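Side-chain contact in pseudoalteromonas arctica PAMC 21717 (Pseudoalteromonas arctica, PDB 5YL7), which probably hydrolyses peptide bonds as a calcium-binding, cold-active serine protease of the subtilase family: residues G289-I294 and D304-I309. Residues are numbered along the deposited sequence; the frame is centred on the assembly and turned at random.
Sequences GVAALI and DEIESI. With CA (calcium ion), chain F.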
ATOM      1  N   GLY A 289      -5.785   3.986   1.747  1.00  4.51           N
ATOM      2  CA  GLY A 289      -6.655   4.229   2.908  1.00  5.12           C
ATOM      3  C   GLY A 289      -7.644   5.323   2.636  1.00  5.14           C
ATOM      4  O   GLY A 289      -8.817   5.207   3.034  1.00  5.30           O
ATOM      5  N   VAL A 290      -7.261   6.435   1.992  1.00  5.05           N
ATOM      6  CA  VAL A 290      -8.250   7.458   1.631  1.00  5.00           C
ATOM      7  C   VAL A 290      -9.260   6.933   0.679  1.00  4.99           C
ATOM      8  O   VAL A 290     -10.460   7.309   0.804  1.00  5.17           O
ATOM      9  CB  VAL A 290      -7.566   8.779   1.203  1.00  5.27           C
ATOM     10  CG1 VAL A 290      -8.607   9.828   0.839  1.00  5.71           C
ATOM     11  CG2 VAL A 290      -6.678   9.308   2.318  1.00  5.73           C
ATOM     12  N   ALA A 291      -8.883   6.089  -0.278  1.00  5.30           N
ATOM     13  CA  ALA A 291      -9.892   5.459  -1.121  1.00  5.09           C
ATOM     14  C   ALA A 291     -10.922   4.691  -0.297  1.00  5.08           C
ATOM     15  O   ALA A 291     -12.136   4.745  -0.631  1.00  6.48           O
ATOM     16  CB  ALA A 291      -9.196   4.528  -2.126  1.00  5.07           C
ATOM     17  N   ALA A 292     -10.516   4.012   0.750  1.00  4.93           N
ATOM     18  CA  ALA A 292     -11.433   3.365   1.658  1.00  5.37           C
ATOM     19  C   ALA A 292     -12.280   4.357   2.393  1.00  5.61           C
ATOM     20  O   ALA A 292     -13.504   4.044   2.607  1.00  6.60           O
ATOM     21  CB  ALA A 292     -10.699   2.410   2.611  1.00  5.68           C
ATOM     22  N   LEU A 293     -11.780   5.489   2.839  1.00  5.41           N
ATOM     23  CA  LEU A 293     -12.608   6.519   3.491  1.00  6.34           C
ATOM     24  C   LEU A 293     -13.656   6.962   2.517  1.00  6.49           C
ATOM     25  O   LEU A 293     -14.864   7.118   2.892  1.00  7.41           O
ATOM     26  CB  LEU A 293     -11.788   7.676   3.994  1.00  6.00           C
ATOM     27  CG  LEU A 293     -10.648   7.352   4.926  1.00  6.57           C
ATOM     28  CD1 LEU A 293     -10.001   8.649   5.430  1.00  7.00           C
ATOM     29  CD2 LEU A 293     -11.085   6.469   6.083  1.00  7.25           C
ATOM     30  N   ILE A 294     -13.299   7.265   1.300  1.00  5.76           N
ATOM     31  CA  ILE A 294     -14.225   7.651   0.253  1.00  5.79           C
ATOM     32  C   ILE A 294     -15.250   6.629   0.079  1.00  6.25           C
ATOM     33  O   ILE A 294     -16.491   6.984  -0.059  1.00  7.34           O
ATOM     34  CB  ILE A 294     -13.456   7.926  -1.098  1.00  6.16           C
ATOM     35  CG1 ILE A 294     -12.625   9.160  -0.991  1.00  6.50           C
ATOM     36  CG2 ILE A 294     -14.419   7.971  -2.246  1.00  6.78           C
ATOM     37  CD1 ILE A 294     -11.523   9.237  -2.076  1.00  6.47           C
ATOM     38  N   ASP A 304     -13.522   4.860 -11.272  1.00  6.44           N
ATOM     39  CA  ASP A 304     -13.218   6.144 -11.850  1.00  7.22           C
ATOM     40  C   ASP A 304     -13.678   7.274 -10.991  1.00  6.68           C
ATOM     41  O   ASP A 304     -12.967   8.296 -10.885  1.00  7.20           O
ATOM     42  CB  ASP A 304     -13.926   6.254 -13.247  1.00  8.18           C
ATOM     43  CG  ASP A 304     -13.244   5.440 -14.250  1.00 11.36           C
ATOM     44  OD1 ASP A 304     -12.082   4.998 -14.143  1.00 10.82           O
ATOM     45  OD2 ASP A 304     -13.841   5.250 -15.345  1.00 15.30           O
ATOM     46  N   GLU A 305     -14.777   7.137 -10.264  1.00  6.38           N
ATOM     47  CA  GLU A 305     -15.220   8.204  -9.399  1.00  6.66           C
ATOM     48  C   GLU A 305     -14.260   8.357  -8.222  1.00  6.37           C
ATOM     49  O   GLU A 305     -13.934   9.483  -7.781  1.00  7.31           O
ATOM     50  CB  GLU A 305     -16.607   7.970  -8.826  1.00  8.74           C
ATOM     51  CG  GLU A 305     -17.708   8.198  -9.845  1.00 10.62           C
ATOM     52  CD  GLU A 305     -19.019   7.684  -9.379  1.00 13.05           C
ATOM     53  OE1 GLU A 305     -19.236   6.798  -8.575  1.00 12.15           O
ATOM     54  OE2 GLU A 305     -19.978   8.249 -10.002  1.00 18.60           O
ATOM     55  N   ILE A 306     -13.739   7.256  -7.650  1.00  6.42           N
ATOM     56  CA  ILE A 306     -12.776   7.342  -6.552  1.00  6.24           C
ATOM     57  C   ILE A 306     -11.500   7.999  -6.989  1.00  6.10           C
ATOM     58  O   ILE A 306     -10.988   8.908  -6.309  1.00  6.06           O
ATOM     59  CB  ILE A 306     -12.553   5.991  -5.873  1.00  6.43           C
ATOM     60  CG1 ILE A 306     -13.837   5.402  -5.340  1.00  7.60           C
ATOM     61  CG2 ILE A 306     -11.430   6.106  -4.860  1.00  6.81           C
ATOM     62  CD1 ILE A 306     -13.699   3.977  -4.799  1.00  9.44           C
ATOM     63  N   GLU A 307     -10.980   7.606  -8.147  1.00  5.36           N
ATOM     64  CA  GLU A 307      -9.782   8.272  -8.676  1.00  5.91           C
ATOM     65  C   GLU A 307     -10.039   9.775  -8.842  1.00  6.29           C
ATOM     66  O   GLU A 307      -9.201  10.611  -8.539  1.00  6.06           O
ATOM     67  CB  GLU A 307      -9.342   7.617  -9.970  1.00  6.04           C
ATOM     68  CG  GLU A 307      -8.111   8.280 -10.598  1.00  6.50           C
ATOM     69  CD  GLU A 307      -7.457   7.499 -11.649  1.00  6.78           C
ATOM     70  OE1 GLU A 307      -7.971   6.461 -12.128  1.00  8.29           O
ATOM     71  OE2 GLU A 307      -6.344   7.915 -12.089  1.00  8.00           O
ATOM     72  N   SER A 308     -11.194  10.104  -9.438  1.00  6.64           N
ATOM     73  CA  SER A 308     -11.530  11.534  -9.659  1.00  6.71           C
ATOM     74  C   SER A 308     -11.589  12.267  -8.349  1.00  6.54           C
ATOM     75  O   SER A 308     -11.058  13.411  -8.260  1.00  6.90           O
ATOM     76  CB  SER A 308     -12.749  11.624 -10.455  1.00  7.69           C
ATOM     77  OG  SER A 308     -13.004  13.064 -10.664  1.00 10.04           O
ATOM     78  N   ILE A 309     -12.201  11.767  -7.328  1.00  6.16           N
ATOM     79  CA  ILE A 309     -12.271  12.439  -6.042  1.00  6.64           C
ATOM     80  C   ILE A 309     -10.901  12.617  -5.473  1.00  6.27           C
ATOM     81  O   ILE A 309     -10.529  13.733  -5.021  1.00  6.75           O
ATOM     82  CB  ILE A 309     -13.215  11.664  -5.049  1.00  6.57           C
ATOM     83  CG1 ILE A 309     -14.651  11.784  -5.494  1.00  6.97           C
ATOM     84  CG2 ILE A 309     -13.049  12.215  -3.642  1.00  6.81           C
ATOM     85  CD1 ILE A 309     -15.591  10.760  -4.874  1.00  8.33           C
TER
HETATM   86 CA    CA F 804      -4.406   7.159 -13.441  1.00  6.14          CA
HETATM   87  O   HOH W   1      -6.437   5.964 -14.354  1.00 10.17           O
HETATM   88  O   HOH W   2      -2.808   9.205 -14.656  1.00102.83           O
HETATM   89  O   HOH W   3      -5.006   8.567 -15.265  1.00 10.46           O
HETATM   90  O   HOH W   4      -2.105   7.394 -14.253  1.00 11.53           O
HETATM   91  O   HOH W   5      -3.724   5.253 -14.969  1.00  9.20           O
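I294 of helix 280-297 packs its apolar side chain against I306 and I309 of helix 303-312. Its CD1 lies 3.7 Å from I309 CG2, the two side chains running alongside each other in opposing senses, while its CG2 sits 4.1 Å from I306 CG1 and also touches I309 CD1. In I294, chi1 (-69°) sets CG1 beside the backbone N, and the extended chi2 (162°) then carries CD1 to I309 CG2. A291 adds a smaller surface, its CB 3.9 Å from I306 CG2. Replacing I294 by an alanine removes CG2, CG1 and CD1 and is likely to open a gap beside I309 CG2 and leave I306 CG1 without its methyl neighbour. The axes of the two short segments come within 10.2 Å, their N-to-C directions 113° apart. In this subtilisin-like fold the two consecutive helices pack together, and V195 of the central parallel sheet touches both A291 and I306. Metal binding occupies another side of helix 303-312: E307 leaves the backbone away from helix 280-297, and its chain, extended beyond CG, brings OE2 to the calcium ion at 2.5 Å. Its OE1 accepts a hydrogen bond from a calcium-bound water, 2.7 Å from that water's O; V218 O and D241 OD1 also bind the ion.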